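Local coordinates for 70 kDa protein (Xanthomonas sp., PDB 4B2N) that cleaves natural rubber, poly(cis-1,4-isoprene), oxidatively with molecular oxygen, using a polypeptide chain that carries two covalently bound c-type haems, at residues V419-I423 with E424-T428; D642-Q645 with S646-D649. One frame throughout, in Å; residues are numbered along the deposited sequence.

Interaction 1 (V419-I423 with E424-T428); sequences VVTPI and ETIRT. With HEC (heme c), chain D.
Ile426 sets CG1 anti to its backbone N (chi1 -179°) and thereby reaches two ways at once: CD1 extends to the haem, while CG2, between N and the carbonyl carbon, lies back against the carbonyl oxygens of Thr421 and Pro422. In Thr421 it is CG2 that stands anti to N, where it meets OG1 of Thr425 at 3.4 Å, the two side chains crossing at about a right angle; its own OG1 is turned to the haem methyl CMD. Strand 420-422, paired with strand 500-502, here passes directly into the short helix 423-426. Pro422 is at the N-cap position, where its ring limits phi and its lack of an N-H costs no bond; it contributes through its carbonyl oxygen, not through a capping side chain. That oxygen is gripped twice: Ile426 N donates in the carbonyl plane, 3.0 Å from Pro422 O and nearly straight (168°), whereas Thr425 N, 2.9 Å from the same oxygen, sits well above that plane. One step on, Arg427 N bonds to Ile423 O at 2.9 Å, and the positive phi of Arg427 ends the helix; its guanidinium group finds Asp642. Glu424, bent at chi2, folds OE1 back to 3.4 Å from Pro422 CB, so its charge lies by the first turn, where it would probably interact favourably with the helix dipole. Branched Ile423 puts CD1 across CG2 of Ile426, 4.0 Å away. On the haem side, CD1 of Ile426 rests over the face of pyrrole D, 3.5 Å from haem C2D, and Thr428 OG1 donates to haem O1D at 2.8 Å. The turn thus offers the haem an apolar surface for its macrocycle and a hydroxyl for its propionate, which probably helps to spread that group's negative charge.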
ATOM      1  N   VAL A 419       2.498  -2.951  16.680  1.00 16.76           N
ATOM      2  CA  VAL A 419       2.367  -1.771  17.481  1.00 16.55           C
ATOM      3  C   VAL A 419       1.928  -0.629  16.590  1.00 16.74           C
ATOM      4  O   VAL A 419       2.637  -0.310  15.671  1.00 18.07           O
ATOM      5  CB  VAL A 419       3.736  -1.419  18.126  1.00 16.72           C
ATOM      6  CG1 VAL A 419       3.708  -0.073  18.866  1.00 16.96           C
ATOM      7  CG2 VAL A 419       4.208  -2.538  19.073  1.00 16.14           C
ATOM      8  N   VAL A 420       0.770  -0.021  16.886  1.00 16.26           N
ATOM      9  CA  VAL A 420       0.365   1.280  16.314  1.00 17.11           C
ATOM     10  C   VAL A 420       0.866   2.335  17.319  1.00 18.75           C
ATOM     11  O   VAL A 420       0.459   2.352  18.496  1.00 18.21           O
ATOM     12  CB  VAL A 420      -1.163   1.329  16.083  1.00 17.20           C
ATOM     13  CG1 VAL A 420      -1.660   2.716  15.632  1.00 16.66           C
ATOM     14  CG2 VAL A 420      -1.531   0.290  15.023  1.00 18.21           C
ATOM     15  N   THR A 421       1.812   3.165  16.890  1.00 16.33           N
ATOM     16  CA  THR A 421       2.425   4.144  17.814  1.00 18.33           C
ATOM     17  C   THR A 421       1.467   5.354  17.826  1.00 19.00           C
ATOM     18  O   THR A 421       1.131   5.901  16.761  1.00 17.91           O
ATOM     19  CB  THR A 421       3.827   4.539  17.326  1.00 17.37           C
ATOM     20  OG1 THR A 421       4.679   3.390  17.251  1.00 16.51           O
ATOM     21  CG2 THR A 421       4.448   5.644  18.185  1.00 16.83           C
ATOM     22  N   PRO A 422       1.008   5.786  19.019  1.00 19.19           N
ATOM     23  CA  PRO A 422       0.139   6.959  18.999  1.00 18.84           C
ATOM     24  C   PRO A 422       0.761   8.159  18.287  1.00 18.62           C
ATOM     25  O   PRO A 422       2.001   8.369  18.319  1.00 18.43           O
ATOM     26  CB  PRO A 422      -0.032   7.326  20.491  1.00 20.73           C
ATOM     27  CG  PRO A 422       0.532   6.164  21.280  1.00 22.73           C
ATOM     28  CD  PRO A 422       1.427   5.381  20.389  1.00 20.94           C
ATOM     29  N   ILE A 423      -0.088   8.929  17.646  1.00 17.88           N
ATOM     30  CA  ILE A 423       0.383  10.085  16.871  1.00 19.07           C
ATOM     31  C   ILE A 423       1.204  11.091  17.751  1.00 19.54           C
ATOM     32  O   ILE A 423       2.049  11.783  17.253  1.00 19.09           O
ATOM     33  CB  ILE A 423      -0.786  10.724  16.098  1.00 19.48           C
ATOM     34  CG1 ILE A 423      -0.298  11.756  15.058  1.00 18.58           C
ATOM     35  CG2 ILE A 423      -1.801  11.403  17.045  1.00 19.60           C
ATOM     36  CD1 ILE A 423       0.598  11.155  13.959  1.00 19.70           C
ATOM     37  N   GLU A 424       0.911  11.172  19.044  1.00 21.48           N
ATOM     38  CA  GLU A 424       1.583  12.176  19.909  1.00 23.50           C
ATOM     39  C   GLU A 424       3.044  11.760  20.079  1.00 22.61           C
ATOM     40  O   GLU A 424       3.907  12.587  20.477  1.00 25.96           O
ATOM     41  CB  GLU A 424       0.897  12.223  21.294  1.00 24.87           C
ATOM     42  CG  GLU A 424      -0.514  12.733  21.204  1.00 28.74           C
ATOM     43  CD  GLU A 424      -1.587  11.665  20.842  1.00 33.21           C
ATOM     44  OE1 GLU A 424      -1.283  10.449  20.563  1.00 24.18           O
ATOM     45  OE2 GLU A 424      -2.799  12.090  20.855  1.00 40.47           O
ATOM     46  N   THR A 425       3.318  10.465  19.887  1.00 21.72           N
ATOM     47  CA  THR A 425       4.699   9.997  19.858  1.00 21.42           C
ATOM     48  C   THR A 425       5.352   9.919  18.503  1.00 21.37           C
ATOM     49  O   THR A 425       6.422  10.476  18.331  1.00 20.20           O
ATOM     50  CB  THR A 425       5.106   8.861  20.889  1.00 23.62           C
ATOM     51  OG1 THR A 425       5.951   7.845  20.294  1.00 28.32           O
ATOM     52  CG2 THR A 425       4.056   8.306  21.636  1.00 20.97           C
ATOM     53  N   ILE A 426       4.660   9.344  17.491  1.00 18.37           N
ATOM     54  CA  ILE A 426       5.296   9.274  16.178  1.00 19.34           C
ATOM     55  C   ILE A 426       5.432  10.615  15.477  1.00 19.26           C
ATOM     56  O   ILE A 426       6.483  10.863  14.893  1.00 20.16           O
ATOM     57  CB  ILE A 426       4.636   8.207  15.250  1.00 17.59           C
ATOM     58  CG1 ILE A 426       5.351   8.137  13.857  1.00 16.35           C
ATOM     59  CG2 ILE A 426       3.114   8.320  15.274  1.00 16.13           C
ATOM     60  CD1 ILE A 426       6.794   7.562  14.068  1.00 16.23           C
ATOM     61  N   ARG A 427       4.382  11.444  15.534  1.00 20.19           N
ATOM     62  CA  ARG A 427       4.391  12.843  15.043  1.00 20.89           C
ATOM     63  C   ARG A 427       4.779  12.981  13.569  1.00 20.47           C
ATOM     64  O   ARG A 427       5.271  14.046  13.136  1.00 19.27           O
ATOM     65  CB  ARG A 427       5.281  13.702  15.910  1.00 23.10           C
ATOM     66  CG  ARG A 427       4.971  13.505  17.381  1.00 29.61           C
ATOM     67  CD  ARG A 427       5.181  14.777  18.206  1.00 39.83           C
ATOM     68  NE  ARG A 427       6.271  15.618  17.699  1.00 50.65           N
ATOM     69  CZ  ARG A 427       7.566  15.290  17.754  1.00 57.23           C
ATOM     70  NH1 ARG A 427       7.928  14.127  18.273  1.00 54.20           N
ATOM     71  NH2 ARG A 427       8.482  16.114  17.270  1.00 61.36           N
ATOM     72  N   THR A 428       4.605  11.909  12.794  1.00 16.87           N
ATOM     73  CA  THR A 428       4.813  12.065  11.346  1.00 17.73           C
ATOM     74  C   THR A 428       3.573  12.725  10.788  1.00 18.29           C
ATOM     75  O   THR A 428       2.582  12.968  11.518  1.00 18.74           O
ATOM     76  CB  THR A 428       4.968  10.703  10.683  1.00 17.34           C
ATOM     77  OG1 THR A 428       4.026   9.818  11.296  1.00 16.89           O
ATOM     78  CG2 THR A 428       6.397  10.176  10.895  1.00 17.50           C
TER
HETATM   79 FE   HEC D 701      10.695   3.647  13.578  1.00 18.49          FE
HETATM   80  CHA HEC D 701       8.993   4.282  10.638  1.00 16.76           C
HETATM   81  CHB HEC D 701      13.543   2.484  11.774  1.00 17.69           C
HETATM   82  CHC HEC D 701      12.577   3.491  16.426  1.00 18.35           C
HETATM   83  CHD HEC D 701       7.758   3.687  15.316  1.00 17.68           C
HETATM   84  NA  HEC D 701      11.114   3.326  11.625  1.00 18.57           N
HETATM   85  C1A HEC D 701      10.349   3.796  10.529  1.00 18.22           C
HETATM   86  C2A HEC D 701      11.045   3.588   9.261  1.00 17.18           C
HETATM   87  C3A HEC D 701      12.375   3.049   9.598  1.00 18.27           C
HETATM   88  C4A HEC D 701      12.403   2.976  11.044  1.00 18.09           C
HETATM   89  CMA HEC D 701      13.445   2.653   8.605  1.00 16.76           C
HETATM   90  CAA HEC D 701      10.490   3.765   7.850  1.00 17.16           C
HETATM   91  CBA HEC D 701       9.730   2.404   7.644  1.00 16.35           C
HETATM   92  CGA HEC D 701       8.878   2.448   6.365  1.00 16.37           C
HETATM   93  O1A HEC D 701       8.793   3.557   5.778  1.00 15.45           O
HETATM   94  O2A HEC D 701       8.298   1.424   5.849  1.00 16.75           O
HETATM   95  NB  HEC D 701      12.740   3.085  13.986  1.00 19.52           N
HETATM   96  C1B HEC D 701      13.731   2.647  13.209  1.00 18.30           C
HETATM   97  C2B HEC D 701      15.001   2.354  13.879  1.00 19.50           C
HETATM   98  C3B HEC D 701      14.700   2.685  15.285  1.00 18.74           C
HETATM   99  C4B HEC D 701      13.311   3.110  15.226  1.00 19.13           C
HETATM  100  CMB HEC D 701      16.267   1.835  13.237  1.00 19.00           C
HETATM  101  CAB HEC D 701      15.618   2.644  16.488  1.00 19.89           C
HETATM  102  CBB HEC D 701      16.652   3.585  16.443  1.00 18.72           C
HETATM  103  NC  HEC D 701      10.267   3.459  15.463  1.00 19.01           N
HETATM  104  C1C HEC D 701      11.153   3.571  16.571  1.00 19.09           C
HETATM  105  C2C HEC D 701      10.504   3.718  17.869  1.00 19.58           C
HETATM  106  C3C HEC D 701       9.100   3.764  17.542  1.00 18.96           C
HETATM  107  C4C HEC D 701       8.996   3.699  16.057  1.00 19.54           C
HETATM  108  CMC HEC D 701      11.150   3.803  19.243  1.00 18.53           C
HETATM  109  CAC HEC D 701       8.005   3.926  18.553  1.00 22.14           C
HETATM  110  CBC HEC D 701       7.945   4.900  19.481  1.00 21.32           C
HETATM  111  ND  HEC D 701       8.787   3.842  13.079  1.00 17.43           N
HETATM  112  C1D HEC D 701       7.717   3.918  13.863  1.00 17.12           C
HETATM  113  C2D HEC D 701       6.426   4.180  13.242  1.00 17.15           C
HETATM  114  C3D HEC D 701       6.781   4.374  11.855  1.00 16.67           C
HETATM  115  C4D HEC D 701       8.227   4.176  11.871  1.00 17.49           C
HETATM  116  CMD HEC D 701       5.064   4.264  13.883  1.00 16.40           C
HETATM  117  CAD HEC D 701       5.846   4.680  10.707  1.00 16.40           C
HETATM  118  CBD HEC D 701       5.921   6.205  10.537  1.00 16.60           C
HETATM  119  CGD HEC D 701       5.074   6.703   9.390  1.00 15.52           C
HETATM  120  O1D HEC D 701       4.226   7.592   9.542  1.00 18.01           O
HETATM  121  O2D HEC D 701       5.263   6.138   8.332  1.00 14.23           O

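Interaction 2 (D642-Q645 with S646-D649); sequences DFTQ and SLTD. With HEC (heme c), chain D.
The 3-10 turn that follows His641, an axial ligand of the haem iron, brings Phe643 onto the porphyrin and then leads toward the C-terminal helix 649-660. Its two bonds have the i to i+3 spacing of such a turn: Gln645 N to Asp642 O, and Leu647 N to Thr644 O at 3.0 Å (159°), the latter donor standing well above the carbonyl plane. Leu647 folds back over this bond, its CD1 3.9 Å from Thr644 CB; the branched, apolar side chain fills the buried side of the turn against Leu372, Leu528 and Leu655. Phe643 carries CG between its backbone N and carbonyl carbon (chi1 35°), which swings the ring out obliquely to pyrrole C, CE1 lying 3.4 Å from haem C1C and CZ 3.6 Å from haem C3C, a contact for which a flat apolar group is well suited. Small polar residues tie the turn to its surroundings: the single proton of Thr644 OG1 is divided between two carbonyl oxygens, of Val527 (the stronger partner) and His641, and Ser646 OG bonds to that of Leu372. One water donates to Gln645 O, 3.0 Å away. Thr648 is the N-cap of helix 649-660; its side chain holds a backbone N of the helix's first turn, while Glu651 OE1 accepts from Thr648 N, a reciprocal pairing consistent with the capping box that starts many helices.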
ATOM      1  N   ASP A 642      11.165  11.656  15.467  1.00 20.42           N
ATOM      2  CA  ASP A 642      12.285  12.520  15.847  1.00 23.37           C
ATOM      3  C   ASP A 642      13.054  12.053  17.037  1.00 23.85           C
ATOM      4  O   ASP A 642      14.141  12.618  17.319  1.00 23.43           O
ATOM      5  CB  ASP A 642      11.759  13.917  16.191  1.00 26.30           C
ATOM      6  CG  ASP A 642      11.235  14.619  15.016  1.00 30.76           C
ATOM      7  OD1 ASP A 642      12.046  14.901  14.115  1.00 34.96           O
ATOM      8  OD2 ASP A 642      10.016  14.919  14.971  1.00 36.42           O
ATOM      9  N   PHE A 643      12.518  11.064  17.751  1.00 22.60           N
ATOM     10  CA  PHE A 643      13.236  10.466  18.896  1.00 21.91           C
ATOM     11  C   PHE A 643      14.568   9.841  18.491  1.00 23.26           C
ATOM     12  O   PHE A 643      15.394   9.584  19.321  1.00 23.20           O
ATOM     13  CB  PHE A 643      12.389   9.428  19.588  1.00 22.01           C
ATOM     14  CG  PHE A 643      11.507   8.635  18.630  1.00 20.25           C
ATOM     15  CD1 PHE A 643      12.053   7.622  17.820  1.00 20.72           C
ATOM     16  CD2 PHE A 643      10.164   8.920  18.566  1.00 19.39           C
ATOM     17  CE1 PHE A 643      11.225   6.912  16.907  1.00 22.01           C
ATOM     18  CE2 PHE A 643       9.312   8.253  17.604  1.00 20.51           C
ATOM     19  CZ  PHE A 643       9.846   7.234  16.841  1.00 18.49           C
ATOM     20  N   THR A 644      14.780   9.582  17.209  1.00 20.35           N
ATOM     21  CA  THR A 644      16.106   9.160  16.758  1.00 21.30           C
ATOM     22  C   THR A 644      17.244  10.226  16.865  1.00 22.59           C
ATOM     23  O   THR A 644      18.429   9.913  16.735  1.00 22.77           O
ATOM     24  CB  THR A 644      16.018   8.647  15.351  1.00 20.86           C
ATOM     25  OG1 THR A 644      15.486   9.681  14.514  1.00 22.47           O
ATOM     26  CG2 THR A 644      15.060   7.478  15.299  1.00 20.15           C
ATOM     27  N   GLN A 645      16.867  11.470  17.056  1.00 22.07           N
ATOM     28  CA  GLN A 645      17.863  12.573  17.214  1.00 25.95           C
ATOM     29  C   GLN A 645      18.819  12.378  18.386  1.00 24.63           C
ATOM     30  O   GLN A 645      19.882  12.963  18.377  1.00 25.75           O
ATOM     31  CB  GLN A 645      17.147  13.890  17.423  1.00 25.97           C
ATOM     32  CG  GLN A 645      16.583  14.011  18.821  1.00 31.12           C
ATOM     33  CD  GLN A 645      15.427  14.981  18.888  1.00 36.73           C
ATOM     34  OE1 GLN A 645      15.238  15.815  17.994  1.00 43.62           O
ATOM     35  NE2 GLN A 645      14.610  14.859  19.939  1.00 41.68           N
ATOM     36  N   SER A 646      18.411  11.579  19.366  1.00 25.49           N
ATOM     37  CA  SER A 646      19.202  11.323  20.583  1.00 27.89           C
ATOM     38  C   SER A 646      20.357  10.351  20.273  1.00 28.02           C
ATOM     39  O   SER A 646      21.286  10.221  21.087  1.00 26.05           O
ATOM     40  CB  SER A 646      18.297  10.731  21.678  1.00 27.64           C
ATOM     41  OG  SER A 646      17.938   9.344  21.417  1.00 29.06           O
ATOM     42  N   LEU A 647      20.306   9.670  19.114  1.00 26.50           N
ATOM     43  CA  LEU A 647      21.364   8.736  18.707  1.00 26.00           C
ATOM     44  C   LEU A 647      22.673   9.461  18.428  1.00 26.85           C
ATOM     45  O   LEU A 647      22.681  10.655  18.161  1.00 25.18           O
ATOM     46  CB  LEU A 647      20.977   7.959  17.438  1.00 25.12           C
ATOM     47  CG  LEU A 647      19.797   7.066  17.703  1.00 24.99           C
ATOM     48  CD1 LEU A 647      19.231   6.671  16.344  1.00 21.89           C
ATOM     49  CD2 LEU A 647      20.274   5.815  18.443  1.00 24.56           C
ATOM     50  N   THR A 648      23.779   8.722  18.494  1.00 29.19           N
ATOM     51  CA  THR A 648      25.050   9.255  18.024  1.00 28.87           C
ATOM     52  C   THR A 648      25.222   8.834  16.597  1.00 30.21           C
ATOM     53  O   THR A 648      24.604   7.844  16.164  1.00 28.94           O
ATOM     54  CB  THR A 648      26.275   8.782  18.848  1.00 29.38           C
ATOM     55  OG1 THR A 648      26.491   7.350  18.671  1.00 26.70           O
ATOM     56  CG2 THR A 648      26.198   9.284  20.394  1.00 26.67           C
ATOM     57  N   ASP A 649      26.042   9.576  15.849  1.00 30.31           N
ATOM     58  CA  ASP A 649      26.325   9.155  14.486  1.00 30.32           C
ATOM     59  C   ASP A 649      26.921   7.739  14.455  1.00 30.56           C
ATOM     60  O   ASP A 649      26.659   6.981  13.512  1.00 26.63           O
ATOM     61  CB  ASP A 649      27.270  10.129  13.788  1.00 32.44           C
ATOM     62  CG  ASP A 649      26.576  11.376  13.269  1.00 34.91           C
ATOM     63  OD1 ASP A 649      25.348  11.601  13.410  1.00 38.09           O
ATOM     64  OD2 ASP A 649      27.319  12.200  12.734  1.00 34.92           O
TER
HETATM   65 FE   HEC D 701      10.695   3.647  13.578  1.00 18.49          FE
HETATM   66  CHA HEC D 701       8.993   4.282  10.638  1.00 16.76           C
HETATM   67  CHB HEC D 701      13.543   2.484  11.774  1.00 17.69           C
HETATM   68  CHC HEC D 701      12.577   3.491  16.426  1.00 18.35           C
HETATM   69  CHD HEC D 701       7.758   3.687  15.316  1.00 17.68           C
HETATM   70  NA  HEC D 701      11.114   3.326  11.625  1.00 18.57           N
HETATM   71  C1A HEC D 701      10.349   3.796  10.529  1.00 18.22           C
HETATM   72  C2A HEC D 701      11.045   3.588   9.261  1.00 17.18           C
HETATM   73  C3A HEC D 701      12.375   3.049   9.598  1.00 18.27           C
HETATM   74  C4A HEC D 701      12.403   2.976  11.044  1.00 18.09           C
HETATM   75  CMA HEC D 701      13.445   2.653   8.605  1.00 16.76           C
HETATM   76  CAA HEC D 701      10.490   3.765   7.850  1.00 17.16           C
HETATM   77  CBA HEC D 701       9.730   2.404   7.644  1.00 16.35           C
HETATM   78  CGA HEC D 701       8.878   2.448   6.365  1.00 16.37           C
HETATM   79  O1A HEC D 701       8.793   3.557   5.778  1.00 15.45           O
HETATM   80  O2A HEC D 701       8.298   1.424   5.849  1.00 16.75           O
HETATM   81  NB  HEC D 701      12.740   3.085  13.986  1.00 19.52           N
HETATM   82  C1B HEC D 701      13.731   2.647  13.209  1.00 18.30           C
HETATM   83  C2B HEC D 701      15.001   2.354  13.879  1.00 19.50           C
HETATM   84  C3B HEC D 701      14.700   2.685  15.285  1.00 18.74           C
HETATM   85  C4B HEC D 701      13.311   3.110  15.226  1.00 19.13           C
HETATM   86  CMB HEC D 701      16.267   1.835  13.237  1.00 19.00           C
HETATM   87  CAB HEC D 701      15.618   2.644  16.488  1.00 19.89           C
HETATM   88  CBB HEC D 701      16.652   3.585  16.443  1.00 18.72           C
HETATM   89  NC  HEC D 701      10.267   3.459  15.463  1.00 19.01           N
HETATM   90  C1C HEC D 701      11.153   3.571  16.571  1.00 19.09           C
HETATM   91  C2C HEC D 701      10.504   3.718  17.869  1.00 19.58           C
HETATM   92  C3C HEC D 701       9.100   3.764  17.542  1.00 18.96           C
HETATM   93  C4C HEC D 701       8.996   3.699  16.057  1.00 19.54           C
HETATM   94  CMC HEC D 701      11.150   3.803  19.243  1.00 18.53           C
HETATM   95  CAC HEC D 701       8.005   3.926  18.553  1.00 22.14           C
HETATM   96  CBC HEC D 701       7.945   4.900  19.481  1.00 21.32           C
HETATM   97  ND  HEC D 701       8.787   3.842  13.079  1.00 17.43           N
HETATM   98  C1D HEC D 701       7.717   3.918  13.863  1.00 17.12           C
HETATM   99  C2D HEC D 701       6.426   4.180  13.242  1.00 17.15           C
HETATM  100  C3D HEC D 701       6.781   4.374  11.855  1.00 16.67           C
HETATM  101  C4D HEC D 701       8.227   4.176  11.871  1.00 17.49           C
HETATM  102  CMD HEC D 701       5.064   4.264  13.883  1.00 16.40           C
HETATM  103  CAD HEC D 701       5.846   4.680  10.707  1.00 16.40           C
HETATM  104  CBD HEC D 701       5.921   6.205  10.537  1.00 16.60           C
HETATM  105  CGD HEC D 701       5.074   6.703   9.390  1.00 15.52           C
HETATM  106  O1D HEC D 701       4.226   7.592   9.542  1.00 18.01           O
HETATM  107  O2D HEC D 701       5.263   6.138   8.332  1.00 14.23           O
HETATM  108  O   HOH W   1      22.780  12.971  19.087  1.00 31.74           O

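Overall arrangement
Interactions 1 and 2 have centres about 17 Å apart and come from distant parts of the chain, yet both pack on the same haem c, on the face where His641 ligates the iron. They meet directly there: Ile426 CD1 lies 4.1 Å from Phe643 CZ, and Thr425 O is 3.7 Å from Phe643 CE2, so the isoleucine and the phenylalanine share the cover of neighbouring pyrroles. Farther out, Arg427 NH2 and Asp642 OD2 form a salt bridge of 3.0 Å. A backbone hydrogen bond between Ile426 and His641 ties residues 419-428 to the loop carrying the axial histidine, ahead of residues 642-649.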